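Local coordinates for IroE protein (Escherichia coli, PDB 2GZS), which hydrolyses the trilactone ring of the siderophore enterobactin and its C-glucosylated salmochelin derivatives, preferring the iron-free forms and yielding mainly linear trimers, at residues Ser20-Gly23 against Thr24-Tyr27; Ala129-Val132 against Glu133-Leu136; Gly152-Val155 against Leu156-Leu160; Gly248-Phe251 against Asn252-Arg256. All coordinates share one frame; numbering follows the deposited sequence.

Contact 1: residues Ser20-Gly23 against Thr24-Tyr27; sequences SVDG and TRHY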
ATOM      1  N   SER A  20      13.420  12.810   2.236  1.00 12.19           N
ATOM      2  CA  SER A  20      13.257  12.549   3.663  1.00 11.43           C
ATOM      3  C   SER A  20      13.779  13.706   4.552  1.00 12.69           C
ATOM      4  O   SER A  20      14.609  14.461   4.078  1.00 13.22           O
ATOM      5  CB  SER A  20      14.012  11.265   4.042  1.00 13.00           C
ATOM      6  OG  SER A  20      15.392  11.338   3.784  1.00 13.86           O
ATOM      7  N   VAL A  21      13.266  13.693   5.813  1.00 13.69           N
ATOM      8  CA  VAL A  21      13.868  14.742   6.682  1.00 15.18           C
ATOM      9  C   VAL A  21      15.352  14.586   6.924  1.00 14.14           C
ATOM     10  O   VAL A  21      16.173  15.554   7.059  1.00 15.27           O
ATOM     11  CB  VAL A  21      13.168  14.886   8.037  1.00 21.66           C
ATOM     12  CG1 VAL A  21      11.751  15.410   7.774  1.00 23.76           C
ATOM     13  CG2 VAL A  21      13.120  13.646   8.866  1.00 17.67           C
ATOM     14  N   ASP A  22      15.886  13.340   6.909  1.00 12.25           N
ATOM     15  CA  ASP A  22      17.326  13.243   7.092  1.00 14.56           C
ATOM     16  C   ASP A  22      18.137  13.564   5.862  1.00 14.52           C
ATOM     17  O   ASP A  22      19.362  13.540   5.974  1.00 17.46           O
ATOM     18  CB  ASP A  22      17.672  11.875   7.690  1.00 12.86           C
ATOM     19  CG  ASP A  22      17.526  10.709   6.744  1.00 15.99           C
ATOM     20  OD1 ASP A  22      17.408  10.871   5.519  1.00 13.73           O
ATOM     21  OD2 ASP A  22      17.508   9.573   7.271  1.00 19.03           O
ATOM     22  N   GLY A  23      17.444  13.887   4.756  1.00 15.14           N
ATOM     23  CA  GLY A  23      18.126  14.254   3.535  1.00 15.11           C
ATOM     24  C   GLY A  23      18.761  13.150   2.743  1.00 22.18           C
ATOM     25  O   GLY A  23      19.479  13.356   1.747  1.00 22.13           O
ATOM     26  N   THR A  24      18.603  11.872   3.099  1.00 16.58           N
ATOM     27  CA  THR A  24      19.368  10.834   2.450  1.00 17.42           C
ATOM     28  C   THR A  24      18.512   9.914   1.570  1.00 16.81           C
ATOM     29  O   THR A  24      19.127   9.059   0.887  1.00 18.11           O
ATOM     30  CB  THR A  24      20.031   9.897   3.466  1.00 19.68           C
ATOM     31  OG1 THR A  24      19.044   9.159   4.189  1.00 16.98           O
ATOM     32  CG2 THR A  24      20.861  10.720   4.472  1.00 24.35           C
ATOM     33  N   ARG A  25      17.210  10.030   1.632  1.00 12.46           N
ATOM     34  CA  ARG A  25      16.297   9.263   0.766  1.00 11.34           C
ATOM     35  C   ARG A  25      15.481  10.280  -0.035  1.00 11.14           C
ATOM     36  O   ARG A  25      15.065  11.342   0.390  1.00 12.96           O
ATOM     37  CB  ARG A  25      15.374   8.342   1.576  1.00 14.66           C
ATOM     38  CG  ARG A  25      16.147   7.195   2.238  1.00 11.92           C
ATOM     39  CD  ARG A  25      15.392   6.362   3.215  1.00 11.56           C
ATOM     40  NE  ARG A  25      14.634   7.126   4.197  1.00 10.99           N
ATOM     41  CZ  ARG A  25      15.234   7.772   5.249  1.00 11.68           C
ATOM     42  NH1 ARG A  25      16.558   7.681   5.416  1.00 14.60           N
ATOM     43  NH2 ARG A  25      14.439   8.444   6.077  1.00 12.20           N
ATOM     44  N   HIS A  26      15.245   9.932  -1.319  1.00 12.39           N
ATOM     45  CA  HIS A  26      14.701  10.901  -2.291  1.00 12.63           C
ATOM     46  C   HIS A  26      13.552  10.225  -3.037  1.00 12.07           C
ATOM     47  O   HIS A  26      13.821   9.199  -3.672  1.00 12.42           O
ATOM     48  CB  HIS A  26      15.822  11.324  -3.259  1.00 13.99           C
ATOM     49  CG  HIS A  26      17.029  11.829  -2.483  1.00 15.52           C
ATOM     50  ND1 HIS A  26      16.939  13.054  -1.842  1.00 20.63           N
ATOM     51  CD2 HIS A  26      18.209  11.284  -2.179  1.00 18.28           C
ATOM     52  CE1 HIS A  26      18.100  13.248  -1.207  1.00 24.16           C
ATOM     53  NE2 HIS A  26      18.869  12.197  -1.402  1.00 20.06           N
ATOM     54  N   TYR A  27      12.354  10.772  -2.901  1.00 11.10           N
ATOM     55  CA  TYR A  27      11.113  10.137  -3.366  1.00 11.33           C
ATOM     56  C   TYR A  27      10.720  10.676  -4.741  1.00 11.67           C
ATOM     57  O   TYR A  27      10.891  11.856  -5.027  1.00 12.82           O
ATOM     58  CB  TYR A  27       9.944  10.330  -2.358  1.00 11.27           C
ATOM     59  CG  TYR A  27      10.394   9.751  -1.010  1.00 10.48           C
ATOM     60  CD1 TYR A  27      10.162   8.449  -0.655  1.00 11.56           C
ATOM     61  CD2 TYR A  27      11.078  10.591  -0.137  1.00 11.94           C
ATOM     62  CE1 TYR A  27      10.565   7.886   0.569  1.00 12.43           C
ATOM     63  CE2 TYR A  27      11.508  10.060   1.085  1.00 12.08           C
ATOM     64  CZ  TYR A  27      11.253   8.762   1.418  1.00 12.02           C
ATOM     65  OH  TYR A  27      11.686   8.235   2.625  1.00 11.41           O
TER
HETATM   66  O   HOH W   1      14.248  10.993   7.590  1.00 19.66           O
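With CG held between its own backbone N and carbonyl carbon (chi1 72°), the carboxylate of Asp22 turns into the loop to meet Thr24 and Arg25; the hydroxyl of Ser20, in the equivalent setting (chi1 60°), joins it there. Asp22 OD1 is gripped three times: by Thr24 OG1 at 2.7 Å, by Thr24 N at 2.9 Å and by Ser20 OG at 2.7 Å. Both hydroxyls approach well out of the carboxylate plane, whereas the amide comes in on the anti side. Having donated to the aspartate, Ser20 OG accepts from Arg25 N at 3.1 Å, which carries the network to the residue just before strand 26-34. The other oxygen, Asp22 OD2, directs its syn lone pair at Arg25 NH1, 2.8 Å away, in a salt bridge. It meets the guanidinium edge-on, although the two flat groups stand 83° apart. Ser20 OG lies over the centre of a guanidinium face, and a water accepting from Asp22 N makes a weak bond to Arg25 NH2. Replacing Arg25 with an alanine would probably leave both Asp22 and Asp93 without the arginine's charge and uncover the Ser20 side chain. The backbone closes the same loop: Gly23 N bonds to Ser20 O across a type I turn, and Ser20 N reaches Arg25 O at 2.9 Å. The result is the tip of the antiparallel hairpin joining strands 11-19 and 26-34. Asp93 of helix 87-93 anchors this end, forming a salt bridge with Arg25 NE and a hydrogen bond with Tyr27 OH, while Tyr27 also packs on Leu123 of helix 117-132.

Contact 2: residues Ala129-Val132 against Glu133-Leu136; sequences APKV and EQGL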
ATOM      1  N   ALA A 129       0.644  13.136   0.792  1.00 11.44           N
ATOM      2  CA  ALA A 129      -0.800  12.999   0.495  1.00 13.08           C
ATOM      3  C   ALA A 129      -1.440  14.388   0.376  1.00 17.32           C
ATOM      4  O   ALA A 129      -2.180  14.605  -0.602  1.00 14.39           O
ATOM      5  CB  ALA A 129      -1.459  12.086   1.532  1.00 14.46           C
ATOM      6  N   PRO A 130      -1.238  15.328   1.293  1.00 14.20           N
ATOM      7  CA  PRO A 130      -1.913  16.632   1.172  1.00 14.92           C
ATOM      8  C   PRO A 130      -1.529  17.354  -0.103  1.00 18.85           C
ATOM      9  O   PRO A 130      -2.348  18.149  -0.609  1.00 23.15           O
ATOM     10  CB  PRO A 130      -1.440  17.434   2.389  1.00 19.54           C
ATOM     11  CG  PRO A 130      -1.107  16.365   3.400  1.00 20.12           C
ATOM     12  CD  PRO A 130      -0.487  15.266   2.561  1.00 18.34           C
ATOM     13  N   LYS A 131      -0.324  17.142  -0.569  1.00 12.36           N
ATOM     14  CA  LYS A 131       0.097  17.811  -1.786  1.00 13.41           C
ATOM     15  C   LYS A 131      -0.564  17.132  -2.973  1.00 19.46           C
ATOM     16  O   LYS A 131      -1.133  17.837  -3.828  1.00 16.21           O
ATOM     17  CB  LYS A 131       1.632  17.773  -1.857  1.00 15.79           C
ATOM     18  CG  LYS A 131       2.234  18.283  -3.160  1.00 16.81           C
ATOM     19  CD  LYS A 131       1.560  19.588  -3.524  1.00 20.75           C
ATOM     20  CE  LYS A 131       2.021  20.798  -2.744  1.00 41.50           C
ATOM     21  NZ  LYS A 131       1.243  22.038  -3.056  1.00 44.42           N
ATOM     22  N   VAL A 132      -0.490  15.795  -3.098  1.00 12.65           N
ATOM     23  CA  VAL A 132      -0.972  15.220  -4.357  1.00 14.07           C
ATOM     24  C   VAL A 132      -2.515  15.250  -4.405  1.00 15.21           C
ATOM     25  O   VAL A 132      -3.026  15.196  -5.555  1.00 14.73           O
ATOM     26  CB  VAL A 132      -0.413  13.799  -4.581  1.00 17.15           C
ATOM     27  CG1 VAL A 132       1.118  13.780  -4.529  1.00 17.90           C
ATOM     28  CG2 VAL A 132      -1.004  12.865  -3.551  1.00 14.29           C
ATOM     29  N   GLU A 133      -3.247  15.371  -3.309  1.00 11.75           N
ATOM     30  CA  GLU A 133      -4.696  15.467  -3.350  1.00 10.77           C
ATOM     31  C   GLU A 133      -5.208  16.888  -3.631  1.00 18.70           C
ATOM     32  O   GLU A 133      -6.421  17.035  -3.886  1.00 15.75           O
ATOM     33  CB  GLU A 133      -5.250  14.981  -1.982  1.00 11.47           C
ATOM     34  CG  GLU A 133      -5.099  13.447  -1.920  1.00  9.78           C
ATOM     35  CD  GLU A 133      -5.793  12.853  -0.716  1.00 18.37           C
ATOM     36  OE1 GLU A 133      -6.717  13.411  -0.049  1.00 18.08           O
ATOM     37  OE2 GLU A 133      -5.416  11.695  -0.305  1.00 18.63           O
ATOM     38  N   GLN A 134      -4.321  17.899  -3.571  1.00 16.31           N
ATOM     39  CA  GLN A 134      -4.786  19.258  -3.858  1.00 17.88           C
ATOM     40  C   GLN A 134      -5.313  19.322  -5.267  1.00 16.19           C
ATOM     41  O   GLN A 134      -4.823  18.836  -6.264  1.00 17.41           O
ATOM     42  CB  GLN A 134      -3.610  20.234  -3.652  1.00 23.35           C
ATOM     43  CG  GLN A 134      -3.240  20.413  -2.194  1.00 29.47           C
ATOM     44  CD  GLN A 134      -1.984  21.266  -2.081  1.00 46.56           C
ATOM     45  OE1 GLN A 134      -1.596  21.908  -3.050  1.00 34.66           O
ATOM     46  NE2 GLN A 134      -1.380  21.252  -0.903  1.00 78.09           N
ATOM     47  N   GLY A 135      -6.455  20.007  -5.376  1.00 17.02           N
ATOM     48  CA  GLY A 135      -6.969  20.146  -6.739  1.00 18.22           C
ATOM     49  C   GLY A 135      -7.738  18.935  -7.235  1.00 21.79           C
ATOM     50  O   GLY A 135      -8.188  18.931  -8.411  1.00 24.37           O
ATOM     51  N   LEU A 136      -7.937  17.918  -6.396  1.00 15.33           N
ATOM     52  CA  LEU A 136      -8.719  16.754  -6.844  1.00 14.74           C
ATOM     53  C   LEU A 136      -9.917  16.524  -5.941  1.00 16.62           C
ATOM     54  O   LEU A 136      -9.933  16.749  -4.731  1.00 18.91           O
ATOM     55  CB  LEU A 136      -7.871  15.462  -6.839  1.00 16.57           C
ATOM     56  CG  LEU A 136      -6.678  15.438  -7.782  1.00 18.96           C
ATOM     57  CD1 LEU A 136      -5.863  14.163  -7.570  1.00 15.17           C
ATOM     58  CD2 LEU A 136      -7.143  15.573  -9.220  1.00 20.05           C
TER
HETATM   59  O   HOH W   2      -1.898  18.251  -6.471  1.00 26.78           O
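Gln134 folds back on Pro130 and Lys131 where the chain leaves helix 117-132 and enters a type II turn, Glu133 to Leu136, on its way to strand 138-139. Its side chain can be followed outward atom by atom. CB rests 3.5 Å from Lys131 O. CG, set beside the backbone N (chi1 -71°), comes against Pro130 O at only 2.9 Å, a tight approach for a carbon. Extended beyond CG, the chain places CD 3.5 Å from Lys131 NZ, the Lys131 chain bending at chi2 and chi3 to bring the ammonium round. At the tip, OE1 accepts from Lys131 NZ at 2.8 Å, the donor standing somewhat off the amide plane, and NE2 lies 3.3 Å from Pro130 O. The backbone makes the same change of course. Glu133 N still bonds to Ala129 O in the helical manner at 3.0 Å, but Gln134 N turns to Lys131 O. The carboxylate of Glu133 has its partners on the sheet side: a salt bridge from OE1 to Arg143 and a hydrogen bond between OE2 and the hydroxyl of Tyr47 on strand 43-48. Val132 meets Val29 and Thr31 of strand 26-34. Beyond the turn, Leu136 CD1 comes back to lie 3.6 Å from Val132 O.

Contact 3: residues Gly152-Val155 against Leu156-Leu160; sequences GLFV and LDSWL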
ATOM      1  N   GLY A 152       4.216  -4.715   2.860  1.00  9.39           N
ATOM      2  CA  GLY A 152       3.077  -5.283   3.570  1.00  8.66           C
ATOM      3  C   GLY A 152       3.196  -5.084   5.084  1.00  9.14           C
ATOM      4  O   GLY A 152       2.186  -4.874   5.779  1.00 10.06           O
ATOM      5  N   LEU A 153       4.452  -5.128   5.590  1.00  8.81           N
ATOM      6  CA  LEU A 153       4.650  -4.795   6.998  1.00 10.20           C
ATOM      7  C   LEU A 153       4.268  -3.326   7.298  1.00  8.21           C
ATOM      8  O   LEU A 153       3.618  -3.057   8.329  1.00  9.84           O
ATOM      9  CB  LEU A 153       6.126  -4.960   7.457  1.00  8.66           C
ATOM     10  CG  LEU A 153       6.616  -6.402   7.218  1.00 13.41           C
ATOM     11  CD1 LEU A 153       8.093  -6.479   7.647  1.00 14.53           C
ATOM     12  CD2 LEU A 153       5.751  -7.391   7.999  1.00 14.22           C
ATOM     13  N   PHE A 154       4.674  -2.468   6.374  1.00  8.18           N
ATOM     14  CA  PHE A 154       4.355  -1.047   6.549  1.00  8.79           C
ATOM     15  C   PHE A 154       2.843  -0.860   6.615  1.00 10.32           C
ATOM     16  O   PHE A 154       2.340  -0.057   7.408  1.00  8.48           O
ATOM     17  CB  PHE A 154       4.908  -0.205   5.380  1.00  8.72           C
ATOM     18  CG  PHE A 154       4.586   1.265   5.599  1.00  8.60           C
ATOM     19  CD1 PHE A 154       5.300   2.030   6.516  1.00  9.78           C
ATOM     20  CD2 PHE A 154       3.541   1.857   4.885  1.00 10.67           C
ATOM     21  CE1 PHE A 154       4.935   3.360   6.740  1.00  9.97           C
ATOM     22  CE2 PHE A 154       3.156   3.190   5.097  1.00 11.29           C
ATOM     23  CZ  PHE A 154       3.892   3.920   6.008  1.00 11.12           C
ATOM     24  N   VAL A 155       2.094  -1.613   5.762  1.00  8.66           N
ATOM     25  CA  VAL A 155       0.626  -1.438   5.817  1.00  8.72           C
ATOM     26  C   VAL A 155       0.030  -1.863   7.127  1.00  8.57           C
ATOM     27  O   VAL A 155      -0.838  -1.231   7.709  1.00 10.07           O
ATOM     28  CB  VAL A 155      -0.013  -2.223   4.661  1.00  9.09           C
ATOM     29  CG1 VAL A 155      -1.541  -2.245   4.713  1.00 10.35           C
ATOM     30  CG2 VAL A 155       0.408  -1.607   3.329  1.00  9.92           C
ATOM     31  N   LEU A 156       0.514  -2.998   7.697  1.00 10.51           N
ATOM     32  CA  LEU A 156       0.040  -3.439   9.038  1.00 12.20           C
ATOM     33  C   LEU A 156       0.383  -2.399  10.111  1.00  7.66           C
ATOM     34  O   LEU A 156      -0.472  -2.060  10.948  1.00 10.06           O
ATOM     35  CB  LEU A 156       0.649  -4.784   9.430  1.00 11.65           C
ATOM     36  CG  LEU A 156       0.211  -5.987   8.596  1.00 12.62           C
ATOM     37  CD1 LEU A 156       0.958  -7.262   9.033  1.00 15.20           C
ATOM     38  CD2 LEU A 156      -1.299  -6.191   8.655  1.00 13.94           C
ATOM     39  N   ASP A 157       1.593  -1.898  10.077  1.00  7.58           N
ATOM     40  CA  ASP A 157       2.078  -0.873  10.998  1.00 10.02           C
ATOM     41  C   ASP A 157       1.159   0.358  10.930  1.00 11.94           C
ATOM     42  O   ASP A 157       0.820   0.981  11.962  1.00 11.58           O
ATOM     43  CB  ASP A 157       3.544  -0.567  10.730  1.00 11.14           C
ATOM     44  CG  ASP A 157       4.178   0.382  11.739  1.00 16.70           C
ATOM     45  OD1 ASP A 157       4.173  -0.007  12.951  1.00 18.26           O
ATOM     46  OD2 ASP A 157       4.685   1.481  11.436  1.00 15.97           O
ATOM     47  N   SER A 158       0.745   0.679   9.704  1.00 10.49           N
ATOM     48  CA  SER A 158      -0.090   1.871   9.495  1.00  7.34           C
ATOM     49  C   SER A 158      -1.525   1.562   9.902  1.00 11.23           C
ATOM     50  O   SER A 158      -2.198   2.444  10.488  1.00 11.67           O
ATOM     51  CB  SER A 158      -0.071   2.198   7.980  1.00 10.01           C
ATOM     52  OG  SER A 158       1.230   2.578   7.595  1.00 11.09           O
ATOM     53  N   TRP A 159      -2.041   0.359   9.648  1.00 10.42           N
ATOM     54  CA  TRP A 159      -3.390   0.019  10.135  1.00  9.71           C
ATOM     55  C   TRP A 159      -3.453   0.180  11.649  1.00  9.56           C
ATOM     56  O   TRP A 159      -4.424   0.609  12.274  1.00 11.79           O
ATOM     57  CB  TRP A 159      -3.692  -1.465   9.755  1.00  9.26           C
ATOM     58  CG  TRP A 159      -5.079  -1.888  10.182  1.00 11.80           C
ATOM     59  CD1 TRP A 159      -6.269  -1.706   9.494  1.00 11.42           C
ATOM     60  CD2 TRP A 159      -5.449  -2.564  11.382  1.00 11.40           C
ATOM     61  NE1 TRP A 159      -7.307  -2.228  10.217  1.00 13.21           N
ATOM     62  CE2 TRP A 159      -6.826  -2.776  11.405  1.00 10.12           C
ATOM     63  CE3 TRP A 159      -4.690  -3.013  12.466  1.00 11.16           C
ATOM     64  CZ2 TRP A 159      -7.506  -3.413  12.443  1.00 14.18           C
ATOM     65  CZ3 TRP A 159      -5.346  -3.653  13.510  1.00 10.39           C
ATOM     66  CH2 TRP A 159      -6.711  -3.852  13.500  1.00 11.79           C
ATOM     67  N   LEU A 160      -2.355  -0.134  12.352  1.00 10.01           N
ATOM     68  CA  LEU A 160      -2.290   0.018  13.830  1.00 11.92           C
ATOM     69  C   LEU A 160      -2.251   1.468  14.244  1.00 14.69           C
ATOM     70  O   LEU A 160      -2.778   1.794  15.311  1.00 17.24           O
ATOM     71  CB  LEU A 160      -1.033  -0.671  14.404  1.00 14.16           C
ATOM     72  CG  LEU A 160      -1.136  -2.194  14.470  1.00 14.75           C
ATOM     73  CD1 LEU A 160       0.256  -2.804  14.682  1.00 17.75           C
ATOM     74  CD2 LEU A 160      -2.119  -2.576  15.586  1.00 16.10           C
TER
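Regular i to i+4 backbone bonds run from Leu156 N to Gly152 O, Asp157 N to Leu153 O, Ser158 N to Phe154 O and Trp159 N to Val155 O. On the third of these a side chain is added. Ser158 OG donates to Phe154 O at 2.9 Å, and Ser158 N binds the same oxygen, also at 2.9 Å, from the opposite face of the carbonyl plane. The hydroxyl meets the aromatic ring as well. Because Phe154 CG stands opposite its backbone N (chi1 -179°), the ring extends alongside Ser158, whose OG sits 3.2 Å above one face, displaced toward the rim at CE2. A further hydrogen bond joins Ser158 OG to Arg121 NH2. This helix, 150-161, is the crossover of a beta-alpha-beta unit between strands 143-148 and 167-171 in an alpha/beta-hydrolase fold. It begins directly after the active-site Ser149, at a turn whose GxSxG sequence fits a nucleophile elbow, and the Leu153 side chain comes within about 5 Å of the bound diisopropyl phosphonate. Phe154 also presents its ring edge-to-face with Phe120, so an alanine in its place is likely to strip Ser158 OG of its aromatic cover and open a gap beside helix 117-132. Further round the helix, Asp157 CB lies 3.5 Å from Leu153 O, while the buried carboxylate is held by salt bridges with Arg121 and Arg185 and a hydrogen bond with Ser117. Leu156 CG packs 3.6 Å from Gly152 O, and the Leu156 side chain also touches Leu182 of helix 179-187 and Ser170 of strand 167-171.

Contact 4: residues Gly248-Phe251 against Asn252-Arg256; sequences GPMF and NASFR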
ATOM      1  N   GLY A 248       7.128 -12.401  -8.167  1.00 11.45           N
ATOM      2  CA  GLY A 248       6.789 -11.428  -9.239  1.00 11.46           C
ATOM      3  C   GLY A 248       5.300 -11.492  -9.540  1.00 12.13           C
ATOM      4  O   GLY A 248       4.563 -10.471  -9.523  1.00 13.63           O
ATOM      5  N   PRO A 249       4.752 -12.645  -9.852  1.00 11.89           N
ATOM      6  CA  PRO A 249       3.311 -12.745 -10.075  1.00 11.28           C
ATOM      7  C   PRO A 249       2.568 -12.306  -8.864  1.00 10.28           C
ATOM      8  O   PRO A 249       1.487 -11.725  -8.978  1.00 12.68           O
ATOM      9  CB  PRO A 249       3.123 -14.260 -10.366  1.00 14.40           C
ATOM     10  CG  PRO A 249       4.423 -14.628 -10.997  1.00 13.25           C
ATOM     11  CD  PRO A 249       5.480 -13.871 -10.192  1.00 13.67           C
HETATM   12  N   MSE A 250       2.947 -12.543  -7.599  1.00  9.67           N
HETATM   13  CA  MSE A 250       2.219 -12.047  -6.466  1.00 12.35           C
HETATM   14  C   MSE A 250       2.275 -10.521  -6.301  1.00 10.94           C
HETATM   15  O   MSE A 250       1.252  -9.979  -5.884  1.00 10.29           O
HETATM   16  CB  MSE A 250       2.884 -12.688  -5.207  1.00 12.72           C
HETATM   17  CG  MSE A 250       2.184 -12.189  -3.953  1.00 15.23           C
HETATM   18 SE   MSE A 250       0.328 -12.815  -3.844  1.00 14.30          SE
HETATM   19  CE  MSE A 250       0.011 -11.793  -2.312  1.00 16.25           C
ATOM     20  N   PHE A 251       3.417  -9.929  -6.573  1.00 11.24           N
ATOM     21  CA  PHE A 251       3.502  -8.452  -6.556  1.00 11.40           C
ATOM     22  C   PHE A 251       2.412  -7.902  -7.490  1.00 11.44           C
ATOM     23  O   PHE A 251       1.677  -7.002  -7.111  1.00 10.69           O
ATOM     24  CB  PHE A 251       4.911  -7.989  -6.946  1.00 12.52           C
ATOM     25  CG  PHE A 251       5.124  -6.474  -6.850  1.00 11.41           C
ATOM     26  CD1 PHE A 251       5.765  -5.993  -5.717  1.00 10.13           C
ATOM     27  CD2 PHE A 251       4.717  -5.614  -7.868  1.00 13.47           C
ATOM     28  CE1 PHE A 251       5.945  -4.605  -5.615  1.00 11.82           C
ATOM     29  CE2 PHE A 251       4.896  -4.265  -7.740  1.00 11.11           C
ATOM     30  CZ  PHE A 251       5.551  -3.724  -6.637  1.00 10.11           C
ATOM     31  N   ASN A 252       2.399  -8.489  -8.685  1.00 10.41           N
ATOM     32  CA  ASN A 252       1.433  -8.046  -9.704  1.00 12.29           C
ATOM     33  C   ASN A 252       0.017  -8.282  -9.260  1.00 12.14           C
ATOM     34  O   ASN A 252      -0.865  -7.428  -9.305  1.00 11.56           O
ATOM     35  CB  ASN A 252       1.617  -8.884 -10.987  1.00 13.60           C
ATOM     36  CG  ASN A 252       2.795  -8.434 -11.814  1.00 27.78           C
ATOM     37  OD1 ASN A 252       3.356  -7.382 -11.493  1.00 25.52           O
ATOM     38  ND2 ASN A 252       3.136  -9.224 -12.821  1.00 20.44           N
ATOM     39  N   ALA A 253      -0.309  -9.521  -8.846  1.00 10.24           N
ATOM     40  CA  ALA A 253      -1.661  -9.868  -8.472  1.00  8.43           C
ATOM     41  C   ALA A 253      -2.217  -9.002  -7.370  1.00 10.55           C
ATOM     42  O   ALA A 253      -3.379  -8.566  -7.364  1.00 10.51           O
ATOM     43  CB  ALA A 253      -1.727 -11.343  -8.013  1.00 11.51           C
ATOM     44  N   SER A 254      -1.387  -8.795  -6.344  1.00 10.89           N
ATOM     45  CA  SER A 254      -1.901  -8.086  -5.163  1.00  9.71           C
ATOM     46  C   SER A 254      -2.076  -6.575  -5.508  1.00  8.80           C
ATOM     47  O   SER A 254      -3.116  -6.084  -5.075  1.00  9.98           O
ATOM     48  CB  SER A 254      -0.954  -8.357  -3.981  1.00 11.19           C
ATOM     49  OG  SER A 254       0.300  -7.739  -4.145  1.00 12.02           O
ATOM     50  N   PHE A 255      -1.140  -5.992  -6.247  1.00  8.54           N
ATOM     51  CA  PHE A 255      -1.392  -4.538  -6.490  1.00 10.45           C
ATOM     52  C   PHE A 255      -2.574  -4.417  -7.447  1.00 12.33           C
ATOM     53  O   PHE A 255      -3.377  -3.495  -7.302  1.00 11.24           O
ATOM     54  CB  PHE A 255      -0.127  -3.859  -6.979  1.00 10.09           C
ATOM     55  CG  PHE A 255       0.112  -3.604  -8.438  1.00 10.30           C
ATOM     56  CD1 PHE A 255      -0.563  -2.578  -9.159  1.00 13.41           C
ATOM     57  CD2 PHE A 255       1.036  -4.339  -9.167  1.00 12.64           C
ATOM     58  CE1 PHE A 255      -0.321  -2.355 -10.505  1.00 12.99           C
ATOM     59  CE2 PHE A 255       1.245  -4.139 -10.512  1.00 15.43           C
ATOM     60  CZ  PHE A 255       0.572  -3.133 -11.208  1.00 11.98           C
ATOM     61  N   ARG A 256      -2.649  -5.289  -8.455  1.00  9.52           N
ATOM     62  CA  ARG A 256      -3.761  -5.087  -9.424  1.00 10.06           C
ATOM     63  C   ARG A 256      -5.063  -5.401  -8.776  1.00  9.22           C
ATOM     64  O   ARG A 256      -6.081  -4.715  -8.970  1.00 10.40           O
ATOM     65  CB  ARG A 256      -3.466  -5.974 -10.640  1.00  9.63           C
ATOM     66  CG  ARG A 256      -2.305  -5.475 -11.460  1.00 10.04           C
ATOM     67  CD  ARG A 256      -2.114  -6.443 -12.645  1.00 24.40           C
ATOM     68  NE  ARG A 256      -0.752  -6.315 -13.136  1.00 47.69           N
ATOM     69  CZ  ARG A 256      -0.479  -5.940 -14.375  1.00 45.87           C
ATOM     70  NH1 ARG A 256      -1.533  -5.701 -15.146  1.00 45.78           N
ATOM     71  NH2 ARG A 256       0.803  -5.854 -14.713  1.00 28.14           N
TER
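Ser254 and Met250, here a selenomethionine, meet one turn apart. Ser254 OG donates to Met250 O at 3.0 Å, and Ser254 N reaches the same oxygen at 2.9 Å from the other face of the carbonyl plane. With OG between its backbone N and carbonyl carbon (chi1 69°), the hydroxyl reaches back over the turn. The Met250 chain bends at chi2 and brings CE to 3.9 Å from Ser254 CB. One residue further along, Phe251 and Phe255 form an apolar contact, CD2 to CD2 at 4.1 Å, their side chains running at a slant to each other. Phe255 also brings its ring edge to the backbone: CD2 lies 3.4 Å from Phe251 O, the oxygen that accepts from Phe255 N. Its chi1 of 98° is away from the usual staggered values, and Arg256 CG sits 3.7 Å above the centre of one face of the ring. The backbone that sets these spacings is regular helix, with Asn252 N bonded to Gly248 O and Ala253 N to Pro249 O. In the next shell, Phe251 meets two rings edge-to-face, those of Trp146 and of His148, a residue lining the diisopropyl phosphonate pocket. Trp146 NE1 makes a weak hydrogen bond to Ser254 OG. The active-site His247 immediately precedes Gly248, and this packing probably helps to hold the first turns of the helix. Helix 247-262 thus lies against strand 143-148 through Met250 and Phe255, with Phe251 and Asn252 touching helix 51-57 and Phe255 reaching Leu62 of helix 60-66.

Along the chain the four contacts come in series, none touching another. Contacts 1 and 2 have centres about 20 Å apart; contact 1 runs into strand 26-34 and touches helix 117-132, whereas contact 2 starts on that helix and touches the strand. The helix also reaches contact 3 through Arg121, with contact 3 centred about 21 Å from contact 1. Contacts 3 and 4, about 18 Å between centres, are tied by strand 143-148: it leads into helix 150-161 and packs against helix 247-262. Helix 150-161 follows active-site Ser149, and helix 247-262 begins at active-site His247. Contacts 2 and 4, about 27 Å apart, lie on opposite sides of the chain's centre, away from and beside the catalytic residues respectively.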